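Local coordinates for hypothetical protein MM_2497 (Methanosarcina mazei, PDB 2I5E), which probably catalyses guanylyl transfer from GTP to (2S)-2-phospholactate, a step in the biosynthesis of coenzyme F420, and works as a homodimer, at residues Y10-A15 / F31-L36; D75-L80 / V139-S144; K85-P90 / K132-Y137; L98-P103 / A168-D173. One frame throughout, in Å; residues are numbered along the deposited sequence.

Contact 1. Residues Y10-A15 / F31-L36; sequences YKKAGA and FVELML. With PEG (di(hydroxyethyl)ether), chain F.
Val32 meets Tyr10 and Ala15 where the loop after strand 5-9, the first strand of a GT-A-like nucleotidyltransferase fold, folds back on helix 25-45. In such folds this loop commonly borders the nucleotide pocket. The two branches of Val32 divide the work: CG1 lies obliquely against the tyrosine ring, 3.6 Å from Tyr10 CE1, while CG2 presses on the methyl of Ala15, the end of a type II turn begun at Lys12. Val32 O lies 2.7 Å from PEG O4 of a diethylene glycol probably from the crystallisation liquor, whose O1 takes a weak hydrogen bond from Lys11 N. Glu33 starts beside the Tyr10 hydroxyl, CB 3.8 Å from Tyr10 OH, and runs extended to a salt bridge, Lys12 NZ to Glu33 OE1, modelled at an unusually short 2.5 Å that should not be leaned on; the ammonium comes to the anti side of OE1. Met35, a selenomethionine, turns to the glycol instead, its CB 3.4 Å from PEG O4. Leu36 closes the row. With Tyr10 CG anti to the backbone N (chi1 180°), the ring swings towards the helix and receives a CH-pi contact: Leu36 CD2 stands 3.6 Å from the Tyr10 ring centroid, 19° off the normal.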
loop_
_atom_site.group_PDB
_atom_site.type_symbol
_atom_site.label_atom_id
_atom_site.label_comp_id
_atom_site.label_asym_id
_atom_site.label_seq_id
_atom_site.Cartn_x
_atom_site.Cartn_y
_atom_site.Cartn_z
ATOM N N TYR A 10 15.360 -4.251 16.041
ATOM C CA TYR A 10 15.500 -2.801 16.230
ATOM C C TYR A 10 16.971 -2.414 16.495
ATOM O O TYR A 10 17.653 -3.046 17.300
ATOM C CB TYR A 10 14.651 -2.343 17.418
ATOM C CG TYR A 10 14.710 -0.882 17.714
ATOM C CD1 TYR A 10 14.183 0.069 16.791
ATOM C CD2 TYR A 10 15.286 -0.405 18.924
ATOM C CE1 TYR A 10 14.226 1.405 17.034
ATOM C CE2 TYR A 10 15.324 0.968 19.175
ATOM C CZ TYR A 10 14.768 1.853 18.226
ATOM O OH TYR A 10 14.791 3.178 18.427
ATOM N N LYS A 11 17.452 -1.358 15.852
ATOM C CA LYS A 11 18.755 -0.757 16.192
ATOM C C LYS A 11 18.581 0.738 16.045
ATOM O O LYS A 11 18.375 1.231 14.915
ATOM C CB LYS A 11 19.877 -1.339 15.275
ATOM C CG LYS A 11 21.258 -0.589 15.178
ATOM C CD LYS A 11 22.326 -1.539 14.476
ATOM C CE LYS A 11 23.722 -0.994 14.033
ATOM N NZ LYS A 11 24.279 -0.097 15.023
ATOM N N LYS A 12 18.631 1.466 17.162
ATOM C CA LYS A 12 18.509 2.890 17.091
ATOM C C LYS A 12 19.662 3.572 16.322
ATOM O O LYS A 12 19.421 4.531 15.589
ATOM C CB LYS A 12 18.321 3.488 18.512
ATOM C CG LYS A 12 18.312 4.989 18.564
ATOM C CD LYS A 12 17.774 5.441 19.878
ATOM C CE LYS A 12 18.159 6.896 20.141
ATOM N NZ LYS A 12 17.119 7.368 21.066
ATOM N N ALA A 13 20.910 3.085 16.459
ATOM C CA ALA A 13 22.059 3.831 15.909
ATOM C C ALA A 13 22.260 3.836 14.406
ATOM O O ALA A 13 22.358 2.786 13.780
ATOM C CB ALA A 13 23.339 3.377 16.574
ATOM N N GLY A 14 22.379 5.037 13.829
ATOM C CA GLY A 14 22.375 5.180 12.369
ATOM C C GLY A 14 21.117 4.687 11.654
ATOM O O GLY A 14 21.171 4.352 10.469
ATOM N N ALA A 15 19.967 4.679 12.344
ATOM C CA ALA A 15 18.839 3.737 12.062
ATOM C C ALA A 15 18.289 3.596 10.652
ATOM O O ALA A 15 17.940 2.416 10.244
ATOM C CB ALA A 15 17.729 4.043 12.976
ATOM N N PHE A 31 13.068 9.839 15.628
ATOM C CA PHE A 31 11.947 9.366 14.876
ATOM C C PHE A 31 11.770 7.857 15.122
ATOM O O PHE A 31 10.804 7.417 15.659
ATOM C CB PHE A 31 12.222 9.655 13.387
ATOM C CG PHE A 31 11.067 9.366 12.499
ATOM C CD1 PHE A 31 9.775 9.735 12.890
ATOM C CD2 PHE A 31 11.253 8.724 11.281
ATOM C CE1 PHE A 31 8.717 9.463 12.128
ATOM C CE2 PHE A 31 10.166 8.458 10.463
ATOM C CZ PHE A 31 8.907 8.846 10.873
ATOM N N VAL A 32 12.759 7.063 14.739
ATOM C CA VAL A 32 12.770 5.613 14.905
ATOM C C VAL A 32 12.318 5.157 16.326
ATOM O O VAL A 32 11.481 4.278 16.516
ATOM C CB VAL A 32 14.227 5.271 14.516
ATOM C CG1 VAL A 32 15.049 4.573 15.587
ATOM C CG2 VAL A 32 14.355 4.799 13.049
ATOM N N GLU A 33 12.839 5.803 17.341
ATOM C CA GLU A 33 12.433 5.525 18.736
ATOM C C GLU A 33 10.952 5.770 18.910
ATOM O O GLU A 33 10.233 4.964 19.497
ATOM C CB GLU A 33 13.185 6.432 19.706
ATOM C CG GLU A 33 12.745 6.163 21.174
ATOM C CD GLU A 33 13.707 6.834 22.192
ATOM O OE1 GLU A 33 14.929 6.634 22.072
ATOM O OE2 GLU A 33 13.211 7.553 23.112
ATOM N N LEU A 34 10.465 6.896 18.391
ATOM C CA LEU A 34 8.961 7.134 18.458
ATOM C C LEU A 34 8.185 6.031 17.712
ATOM O O LEU A 34 7.150 5.573 18.186
ATOM C CB LEU A 34 8.560 8.537 17.945
ATOM C CG LEU A 34 9.231 9.705 18.621
ATOM C CD1 LEU A 34 8.862 11.002 17.955
ATOM C CD2 LEU A 34 8.895 9.724 20.120
HETATM N N MSE A 35 8.684 5.615 16.548
HETATM C CA MSE A 35 8.008 4.548 15.780
HETATM C C MSE A 35 8.021 3.259 16.531
HETATM O O MSE A 35 6.993 2.610 16.591
HETATM C CB MSE A 35 8.592 4.381 14.396
HETATM C CG MSE A 35 8.141 5.510 13.475
HETATM SE SE MSE A 35 8.538 5.119 11.636
HETATM C CE MSE A 35 10.528 5.110 11.563
ATOM N N LEU A 36 9.154 2.900 17.158
ATOM C CA LEU A 36 9.233 1.665 17.980
ATOM C C LEU A 36 8.141 1.598 19.014
ATOM O O LEU A 36 7.481 0.542 19.219
ATOM C CB LEU A 36 10.599 1.570 18.713
ATOM C CG LEU A 36 10.893 0.333 19.584
ATOM C CD1 LEU A 36 10.956 -0.990 18.740
ATOM C CD2 LEU A 36 12.184 0.502 20.528
HETATM C C1 PEG F . 15.720 0.257 13.485
HETATM O O1 PEG F . 16.034 -1.114 13.185
HETATM C C2 PEG F . 15.060 0.778 12.223
HETATM O O2 PEG F . 13.631 0.698 12.361
HETATM C C3 PEG F . 13.253 1.904 13.029
HETATM C C4 PEG F . 11.752 1.947 13.275
HETATM O O4 PEG F . 11.317 2.426 14.541
#

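Contact 2. Residues D75-L80 / V139-S144; sequences DLNEAL and VKYYGS
Asn77 grips the backbone of Tyr141 at both its polar atoms, a side-chain amide reading an extended stretch of loop backbone much as a neighbouring strand would. Tyr141 N donates to Asn77 OD1 at 2.8 Å, and Asn77 ND2 returns a nearly straight bond to Tyr141 O at 3.0 Å (N-H...O angle 172°), with the acceptor almost in the amide plane. Two bonds in opposite senses settle which end of the amide is oxygen and fix its rotation. The amide also lies nearly coplanar with the ring of Tyr141, which receives OD1 at its edge. Around this pair the packing is tight. Leu76 CD2 rests 3.6 Å from Tyr141 CB, Leu80 crosses the tyrosine at about a right angle with CD1 at 3.6 Å from Tyr141 CE1, and Val139 CG2 touches both Asn77 OD1 and Leu80 CB.

The other side is looser and wetter. Tyr142 is exposed, its ring lying obliquely by Leu76, and its hydroxyl reaches the helix start through one water that accepts from Leu76 N at 2.9 Å. Asp75, the N-cap, offers OD2 to Glu78 N and OD1, more weakly, to Asn77 N; its carboxylate merely approaches the Tyr142 ring edge. Lys140 points away.

Thus the start of helix 76-86 is tied to the loop preceding helix 145-154. Leu80 and Tyr141 both reach Ile93 of strand 91-94, Tyr141 meets His149 edge-to-face, and Gly143 makes backbone hydrogen bonds to the second subunit.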
loop_
_atom_site.group_PDB
_atom_site.type_symbol
_atom_site.label_atom_id
_atom_site.label_comp_id
_atom_site.label_asym_id
_atom_site.label_seq_id
_atom_site.Cartn_x
_atom_site.Cartn_y
_atom_site.Cartn_z
ATOM N N ASP A 75 23.855 -10.606 12.572
ATOM C CA ASP A 75 23.096 -10.062 11.407
ATOM C C ASP A 75 21.635 -10.434 11.585
ATOM O O ASP A 75 21.377 -11.464 12.152
ATOM C CB ASP A 75 23.662 -10.647 10.027
ATOM C CG ASP A 75 22.593 -11.565 9.198
ATOM O OD1 ASP A 75 21.786 -11.037 8.296
ATOM O OD2 ASP A 75 22.565 -12.809 9.420
ATOM N N LEU A 76 20.723 -9.610 11.072
ATOM C CA LEU A 76 19.276 -9.734 11.255
ATOM C C LEU A 76 18.721 -11.138 11.126
ATOM O O LEU A 76 17.992 -11.646 12.000
ATOM C CB LEU A 76 18.546 -8.794 10.237
ATOM C CG LEU A 76 16.995 -8.851 10.251
ATOM C CD1 LEU A 76 16.519 -8.434 11.615
ATOM C CD2 LEU A 76 16.355 -7.950 9.200
ATOM N N ASN A 77 19.033 -11.768 10.006
ATOM C CA ASN A 77 18.506 -13.063 9.742
ATOM C C ASN A 77 19.090 -14.090 10.655
ATOM O O ASN A 77 18.412 -14.965 11.068
ATOM C CB ASN A 77 18.716 -13.448 8.272
ATOM C CG ASN A 77 17.879 -12.581 7.370
ATOM O OD1 ASN A 77 16.707 -12.270 7.704
ATOM N ND2 ASN A 77 18.479 -12.120 6.264
ATOM N N GLU A 78 20.336 -13.933 11.021
ATOM C CA GLU A 78 20.907 -14.904 11.949
ATOM C C GLU A 78 20.252 -14.824 13.319
ATOM O O GLU A 78 19.820 -15.842 13.851
ATOM C CB GLU A 78 22.401 -14.684 12.079
ATOM C CG GLU A 78 23.116 -15.972 12.216
ATOM C CD GLU A 78 24.499 -15.896 11.582
ATOM O OE1 GLU A 78 25.336 -15.113 12.112
ATOM O OE2 GLU A 78 24.713 -16.602 10.531
ATOM N N ALA A 79 20.190 -13.604 13.864
ATOM C CA ALA A 79 19.471 -13.346 15.095
ATOM C C ALA A 79 18.029 -13.845 15.060
ATOM O O ALA A 79 17.582 -14.630 15.953
ATOM C CB ALA A 79 19.510 -11.871 15.384
ATOM N N LEU A 80 17.275 -13.466 14.019
ATOM C CA LEU A 80 15.870 -13.912 13.975
ATOM C C LEU A 80 15.744 -15.382 13.853
ATOM O O LEU A 80 14.764 -15.998 14.381
ATOM C CB LEU A 80 15.030 -13.207 12.869
ATOM C CG LEU A 80 14.730 -11.701 13.129
ATOM C CD1 LEU A 80 14.119 -11.160 11.822
ATOM C CD2 LEU A 80 13.756 -11.441 14.284
ATOM N N VAL A 139 13.645 -17.515 8.099
ATOM C CA VAL A 139 13.446 -16.202 7.524
ATOM C C VAL A 139 14.656 -15.748 6.703
ATOM O O VAL A 139 15.809 -16.115 7.033
ATOM C CB VAL A 139 13.246 -15.032 8.604
ATOM C CG1 VAL A 139 12.009 -15.270 9.531
ATOM C CG2 VAL A 139 14.507 -14.839 9.408
ATOM N N LYS A 140 14.408 -14.823 5.760
ATOM C CA LYS A 140 15.431 -14.187 4.968
ATOM C C LYS A 140 14.941 -12.812 4.557
ATOM O O LYS A 140 14.417 -12.642 3.431
ATOM C CB LYS A 140 15.746 -15.008 3.723
ATOM C CG LYS A 140 17.092 -14.548 3.051
ATOM C CD LYS A 140 17.348 -15.460 1.851
ATOM C CE LYS A 140 18.640 -15.099 1.097
ATOM N NZ LYS A 140 18.458 -13.805 0.258
ATOM N N TYR A 141 15.099 -11.843 5.474
ATOM C CA TYR A 141 14.740 -10.444 5.228
ATOM C C TYR A 141 15.861 -9.871 4.386
ATOM O O TYR A 141 16.919 -10.476 4.294
ATOM C CB TYR A 141 14.638 -9.630 6.556
ATOM C CG TYR A 141 13.409 -9.979 7.315
ATOM C CD1 TYR A 141 13.375 -11.113 8.139
ATOM C CD2 TYR A 141 12.265 -9.235 7.158
ATOM C CE1 TYR A 141 12.227 -11.512 8.758
ATOM C CE2 TYR A 141 11.107 -9.568 7.831
ATOM C CZ TYR A 141 11.092 -10.716 8.623
ATOM O OH TYR A 141 9.950 -11.104 9.254
ATOM N N TYR A 142 15.604 -8.699 3.815
ATOM C CA TYR A 142 16.460 -8.010 2.776
ATOM C C TYR A 142 16.190 -8.536 1.395
ATOM O O TYR A 142 15.765 -9.708 1.233
ATOM C CB TYR A 142 17.993 -8.035 3.025
ATOM C CG TYR A 142 18.401 -7.511 4.349
ATOM C CD1 TYR A 142 18.039 -6.229 4.755
ATOM C CD2 TYR A 142 19.134 -8.322 5.236
ATOM C CE1 TYR A 142 18.379 -5.743 6.026
ATOM C CE2 TYR A 142 19.494 -7.845 6.505
ATOM C CZ TYR A 142 19.093 -6.574 6.894
ATOM O OH TYR A 142 19.471 -6.139 8.135
ATOM N N GLY A 143 16.488 -7.700 0.393
ATOM C CA GLY A 143 16.273 -8.107 -0.987
ATOM C C GLY A 143 14.838 -8.366 -1.187
ATOM O O GLY A 143 13.938 -7.697 -0.658
ATOM N N SER A 144 14.593 -9.352 -1.998
ATOM C CA SER A 144 13.276 -9.672 -2.329
ATOM C C SER A 144 12.560 -10.583 -1.314
ATOM O O SER A 144 12.110 -11.624 -1.658
ATOM C CB SER A 144 13.297 -10.307 -3.673
ATOM O OG SER A 144 11.972 -10.401 -4.087
HETATM O O HOH W 1 21.536 -7.397 9.465
#

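Contact 3. Residues K85-P90 / K132-Y137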
loop_
_atom_site.group_PDB
_atom_site.type_symbol
_atom_site.label_atom_id
_atom_site.label_comp_id
_atom_site.label_asym_id
_atom_site.label_seq_id
_atom_site.Cartn_x
_atom_site.Cartn_y
_atom_site.Cartn_z
ATOM N N LYS A 85 14.363 -20.714 16.297
ATOM C CA LYS A 85 14.787 -22.047 16.819
ATOM C C LYS A 85 14.430 -22.320 18.304
ATOM O O LYS A 85 14.186 -23.461 18.689
ATOM C CB LYS A 85 16.299 -22.249 16.640
ATOM C CG LYS A 85 16.756 -22.410 15.181
ATOM C CD LYS A 85 18.312 -22.638 15.038
ATOM C CE LYS A 85 18.902 -21.764 13.866
ATOM N NZ LYS A 85 18.604 -22.366 12.510
ATOM N N GLU A 86 14.387 -21.258 19.117
ATOM C CA GLU A 86 14.249 -21.390 20.537
ATOM C C GLU A 86 12.797 -21.203 20.920
ATOM O O GLU A 86 12.401 -21.565 22.036
ATOM C CB GLU A 86 15.204 -20.401 21.238
ATOM C CG GLU A 86 16.705 -20.860 21.150
ATOM C CD GLU A 86 17.744 -19.754 21.292
ATOM O OE1 GLU A 86 17.401 -18.582 21.642
ATOM O OE2 GLU A 86 18.947 -20.055 21.079
ATOM N N ALA A 87 11.986 -20.643 20.004
ATOM C CA ALA A 87 10.515 -20.631 20.212
ATOM C C ALA A 87 9.842 -21.988 19.888
ATOM O O ALA A 87 10.245 -22.745 18.959
ATOM C CB ALA A 87 9.824 -19.485 19.422
ATOM N N GLU A 88 8.792 -22.269 20.625
ATOM C CA GLU A 88 8.043 -23.509 20.432
ATOM C C GLU A 88 6.674 -23.086 19.826
ATOM O O GLU A 88 6.166 -23.681 18.854
ATOM C CB GLU A 88 7.941 -24.263 21.791
ATOM C CG GLU A 88 9.224 -25.179 22.071
ATOM C CD GLU A 88 9.621 -25.456 23.595
ATOM O OE1 GLU A 88 8.792 -25.293 24.520
ATOM O OE2 GLU A 88 10.815 -25.808 23.862
ATOM N N GLU A 89 6.158 -21.988 20.348
ATOM C CA GLU A 89 4.833 -21.511 20.028
ATOM C C GLU A 89 4.854 -20.563 18.738
ATOM O O GLU A 89 5.900 -20.299 18.181
ATOM C CB GLU A 89 4.406 -20.765 21.275
ATOM C CG GLU A 89 5.207 -19.457 21.373
ATOM C CD GLU A 89 5.542 -19.047 22.810
ATOM O OE1 GLU A 89 6.257 -19.824 23.460
ATOM O OE2 GLU A 89 5.114 -17.954 23.244
ATOM N N PRO A 90 3.700 -20.099 18.262
ATOM C CA PRO A 90 3.687 -19.122 17.129
ATOM C C PRO A 90 4.519 -17.819 17.432
ATOM O O PRO A 90 4.579 -17.353 18.579
ATOM C CB PRO A 90 2.211 -18.826 16.978
ATOM C CG PRO A 90 1.494 -20.155 17.487
ATOM C CD PRO A 90 2.326 -20.492 18.685
ATOM N N LYS A 132 3.121 -19.955 12.501
ATOM C CA LYS A 132 2.533 -20.878 13.492
ATOM C C LYS A 132 3.515 -21.981 13.855
ATOM O O LYS A 132 3.529 -22.415 14.975
ATOM C CB LYS A 132 1.292 -21.547 12.918
ATOM C CG LYS A 132 0.093 -20.666 12.898
ATOM C CD LYS A 132 -1.165 -21.369 12.434
ATOM C CE LYS A 132 -2.193 -20.286 12.126
ATOM N NZ LYS A 132 -3.299 -21.024 11.509
ATOM N N ASN A 133 4.342 -22.442 12.931
ATOM C CA ASN A 133 5.272 -23.527 13.232
ATOM C C ASN A 133 6.703 -23.182 13.079
ATOM O O ASN A 133 7.311 -23.584 12.105
ATOM C CB ASN A 133 4.935 -24.740 12.370
ATOM C CG ASN A 133 3.399 -24.980 12.259
ATOM O OD1 ASN A 133 2.667 -25.231 13.281
ATOM N ND2 ASN A 133 2.886 -24.861 11.021
ATOM N N PRO A 134 7.306 -22.529 14.042
ATOM C CA PRO A 134 8.647 -21.990 13.857
ATOM C C PRO A 134 9.703 -23.016 13.494
ATOM O O PRO A 134 10.736 -22.705 12.968
ATOM C CB PRO A 134 8.953 -21.355 15.200
ATOM C CG PRO A 134 7.729 -21.601 16.069
ATOM C CD PRO A 134 6.627 -21.934 15.191
ATOM N N SER A 135 9.402 -24.265 13.772
ATOM C CA SER A 135 10.385 -25.364 13.701
ATOM C C SER A 135 10.572 -25.689 12.248
ATOM O O SER A 135 11.611 -26.209 11.888
ATOM C CB SER A 135 9.896 -26.628 14.498
ATOM O OG SER A 135 8.514 -26.957 14.262
ATOM N N LYS A 136 9.566 -25.311 11.435
ATOM C CA LYS A 136 9.464 -25.603 9.994
ATOM C C LYS A 136 9.690 -24.371 9.093
ATOM O O LYS A 136 9.529 -24.469 7.885
ATOM C CB LYS A 136 8.070 -26.182 9.677
ATOM C CG LYS A 136 7.976 -27.711 9.708
ATOM C CD LYS A 136 6.785 -28.132 8.909
ATOM C CE LYS A 136 7.066 -29.365 8.064
ATOM N NZ LYS A 136 5.955 -29.475 7.042
ATOM N N TYR A 137 10.063 -23.234 9.678
ATOM C CA TYR A 137 10.223 -21.971 8.959
ATOM C C TYR A 137 11.571 -21.357 9.137
ATOM O O TYR A 137 12.142 -21.442 10.219
ATOM C CB TYR A 137 9.143 -20.977 9.373
ATOM C CG TYR A 137 8.908 -19.969 8.230
ATOM C CD1 TYR A 137 8.182 -20.336 7.073
ATOM C CD2 TYR A 137 9.458 -18.671 8.294
ATOM C CE1 TYR A 137 7.985 -19.399 6.017
ATOM C CE2 TYR A 137 9.256 -17.737 7.255
ATOM C CZ TYR A 137 8.550 -18.109 6.132
ATOM O OH TYR A 137 8.389 -17.172 5.148
#
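Pro134 leads this contact, pushing its ring into the turn that follows helix 76-86. Its CG lies 3.1 Å from Glu89 O and 3.8 Å from Glu88 O, while Pro134 CD comes within 3.5 Å of the same Glu89 oxygen. Ala87, the first residue to leave the helix, touches the ring more loosely, CB to Pro134 CG at 4.5 Å. A second proline works at the other end: Pro90 lies beside the backbone of Lys132, with Pro90 CB 4.1 Å from Lys132 CA, the backbones closest here.

Beyond this shell, Lys136 N bonds to Asn133 O at 2.9 Å, closing the turn that holds Pro134. Residues 85-90 lead into strand 91-94 and residues 132-137 leave the adjacent antiparallel strand 126-131, so the contact continues beyond the paired ends, without their ladder. Backbone hydrogen bonds of Pro90 with Arg5 and of Lys132 with Asp115 anchor each side, and the ammonium of Lys132 bonds to Thr112 O.

Neither proline can donate from its nitrogen, and the contact consists largely of ring methylenes against carbonyl oxygens. The hydrogens of Pro134 CG and CD, the latter bonded to nitrogen and slightly polarised, are probably mildly favourable neighbours for Glu89 O.

Contact 4. Residues L98-P103 / A168-D173; sequences LPLLSP and AGTDID
Leu98 lays one methyl against the base of Asp171, CD2 to Asp171 CB at 3.8 Å, where two loops of the GT-A-like fold pass each other in the interior. The residues from Leu98 to Leu101 form a type I turn, and its side chains fan out to different partners. Leu98 crosses Asp171 at a slant, with CG anti to its own carbonyl carbon (chi1 -53°), which turns CD2 to the second loop. Asp171 answers with CB and CA: its carboxylate leads off to a salt bridge with Lys122 and a hydrogen bond from Asn127. Leu100 sets CD1 beside Thr170, equally near its CB and CG2 at 3.9 Å, while the threonine hydroxyl bonds to Phe166 O. Leu101, with CG anti to the backbone N (chi1 -179°), brings its CD1 methyl against Ala168 CB, Leu101 CD1 to Ala168 CB being 3.5 Å. Pro99 sits beside Ile172, though their modelled separation is too short to be trusted.

Direct polar bonds between the loops are lacking. A water does the joining, accepting from Leu100 N at 3.0 Å and donating to Thr170 O at 2.6 Å, and so pairs two backbone atoms within a mostly apolar contact.

Helix 25-45 packs on Pro99 and Ile172 through Met35, and helix 175-184 reaches Pro99 through Leu181 and Leu100 through His184. The contact thus joins the loop between strand 91-94 and helix 103-109 to the loop between strand 160-162 and helix 175-184.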
loop_
_atom_site.group_PDB
_atom_site.type_symbol
_atom_site.label_atom_id
_atom_site.label_comp_id
_atom_site.label_asym_id
_atom_site.label_seq_id
_atom_site.Cartn_x
_atom_site.Cartn_y
_atom_site.Cartn_z
ATOM N N LEU A 98 6.488 0.728 11.389
ATOM C CA LEU A 98 5.149 0.577 10.914
ATOM C C LEU A 98 4.207 1.455 11.797
ATOM O O LEU A 98 3.449 0.925 12.546
ATOM C CB LEU A 98 4.766 -0.932 10.984
ATOM C CG LEU A 98 5.764 -1.952 10.276
ATOM C CD1 LEU A 98 5.254 -3.342 10.339
ATOM C CD2 LEU A 98 5.986 -1.654 8.830
ATOM N N PRO A 99 4.277 2.782 11.674
ATOM C CA PRO A 99 3.446 3.625 12.507
ATOM C C PRO A 99 1.921 3.654 12.170
ATOM O O PRO A 99 1.148 4.262 12.919
ATOM C CB PRO A 99 4.122 4.989 12.368
ATOM C CG PRO A 99 4.522 4.992 10.926
ATOM C CD PRO A 99 5.130 3.615 10.784
ATOM N N LEU A 100 1.494 2.961 11.109
ATOM C CA LEU A 100 0.076 2.895 10.672
ATOM C C LEU A 100 -0.570 1.573 11.087
ATOM O O LEU A 100 -1.732 1.316 10.828
ATOM C CB LEU A 100 -0.016 3.133 9.144
ATOM C CG LEU A 100 0.562 4.472 8.671
ATOM C CD1 LEU A 100 0.235 4.712 7.204
ATOM C CD2 LEU A 100 0.034 5.670 9.555
ATOM N N LEU A 101 0.215 0.746 11.740
ATOM C CA LEU A 101 -0.191 -0.560 12.140
ATOM C C LEU A 101 -0.939 -0.417 13.434
ATOM O O LEU A 101 -0.490 0.323 14.347
ATOM C CB LEU A 101 1.052 -1.403 12.362
ATOM C CG LEU A 101 0.789 -2.813 12.771
ATOM C CD1 LEU A 101 0.330 -3.620 11.533
ATOM C CD2 LEU A 101 2.071 -3.355 13.438
ATOM N N SER A 102 -2.087 -1.086 13.484
ATOM C CA SER A 102 -3.173 -0.862 14.464
ATOM C C SER A 102 -3.261 -2.163 15.230
ATOM O O SER A 102 -2.739 -3.196 14.806
ATOM C CB SER A 102 -4.500 -0.658 13.772
ATOM O OG SER A 102 -4.889 -1.899 13.124
ATOM N N PRO A 103 -3.836 -2.124 16.435
ATOM C CA PRO A 103 -4.066 -3.400 17.076
ATOM C C PRO A 103 -4.989 -4.297 16.280
ATOM O O PRO A 103 -4.849 -5.483 16.351
ATOM C CB PRO A 103 -4.724 -2.985 18.405
ATOM C CG PRO A 103 -4.146 -1.597 18.703
ATOM C CD PRO A 103 -4.103 -0.964 17.347
ATOM N N ALA A 168 -0.676 -1.461 7.139
ATOM C CA ALA A 168 0.369 -2.320 7.687
ATOM C C ALA A 168 1.496 -2.489 6.618
ATOM O O ALA A 168 2.620 -2.901 6.906
ATOM C CB ALA A 168 -0.235 -3.750 8.080
ATOM N N GLY A 169 1.186 -2.175 5.382
ATOM C CA GLY A 169 2.201 -2.202 4.362
ATOM C C GLY A 169 3.003 -0.950 4.087
ATOM O O GLY A 169 3.921 -0.988 3.268
ATOM N N THR A 170 2.691 0.148 4.785
ATOM C CA THR A 170 3.471 1.419 4.740
ATOM C C THR A 170 4.540 1.397 5.803
ATOM O O THR A 170 4.319 1.735 6.991
ATOM C CB THR A 170 2.502 2.572 4.930
ATOM O OG1 THR A 170 1.484 2.416 3.942
ATOM C CG2 THR A 170 3.123 3.955 4.730
ATOM N N ASP A 171 5.728 0.947 5.392
ATOM C CA ASP A 171 6.909 1.069 6.213
ATOM C C ASP A 171 7.521 2.417 5.839
ATOM O O ASP A 171 7.385 2.909 4.711
ATOM C CB ASP A 171 7.888 -0.064 5.966
ATOM C CG ASP A 171 8.172 -0.301 4.472
ATOM O OD1 ASP A 171 7.301 -0.783 3.744
ATOM O OD2 ASP A 171 9.258 0.052 4.036
ATOM N N ILE A 172 8.230 2.995 6.787
ATOM C CA ILE A 172 8.602 4.372 6.628
ATOM C C ILE A 172 10.073 4.292 6.493
ATOM O O ILE A 172 10.742 4.042 7.495
ATOM C CB ILE A 172 8.043 5.282 7.798
ATOM C CG1 ILE A 172 6.556 5.706 7.477
ATOM C CG2 ILE A 172 8.808 6.631 7.827
ATOM C CD1 ILE A 172 5.565 4.851 7.996
ATOM N N ASP A 173 10.585 4.442 5.254
ATOM C CA ASP A 173 12.029 4.240 4.974
ATOM C C ASP A 173 12.711 5.365 4.180
ATOM O O ASP A 173 13.881 5.642 4.329
ATOM C CB ASP A 173 12.265 2.890 4.256
ATOM C CG ASP A 173 13.688 2.351 4.442
ATOM O OD1 ASP A 173 14.254 2.363 5.604
ATOM O OD2 ASP A 173 14.204 1.943 3.374
HETATM O O HOH W 2 2.692 1.261 8.958
#

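In the fold
Contacts 1 and 4 meet directly through helix 25-45: Phe31 CE2 lies 3.5 Å from Ile172 CG2, and Met35 SE is 3.8 Å from Pro99 CD, with the contact centres about 14 Å apart. Contacts 2 and 3 instead share helix 76-86, one at its start and the other at its end, their centres about 16 Å apart. Contact 3 is the outlier, about 27 Å from contact 1 between centres. Tris, probably from the crystallisation liquor, is bound near contacts 1, 2 and 4 and hydrogen-bonds to Thr170 and to Asp171, consistent with a pocket for nucleotide or substrate between them. Contacts 2 and 4 also touch the second subunit.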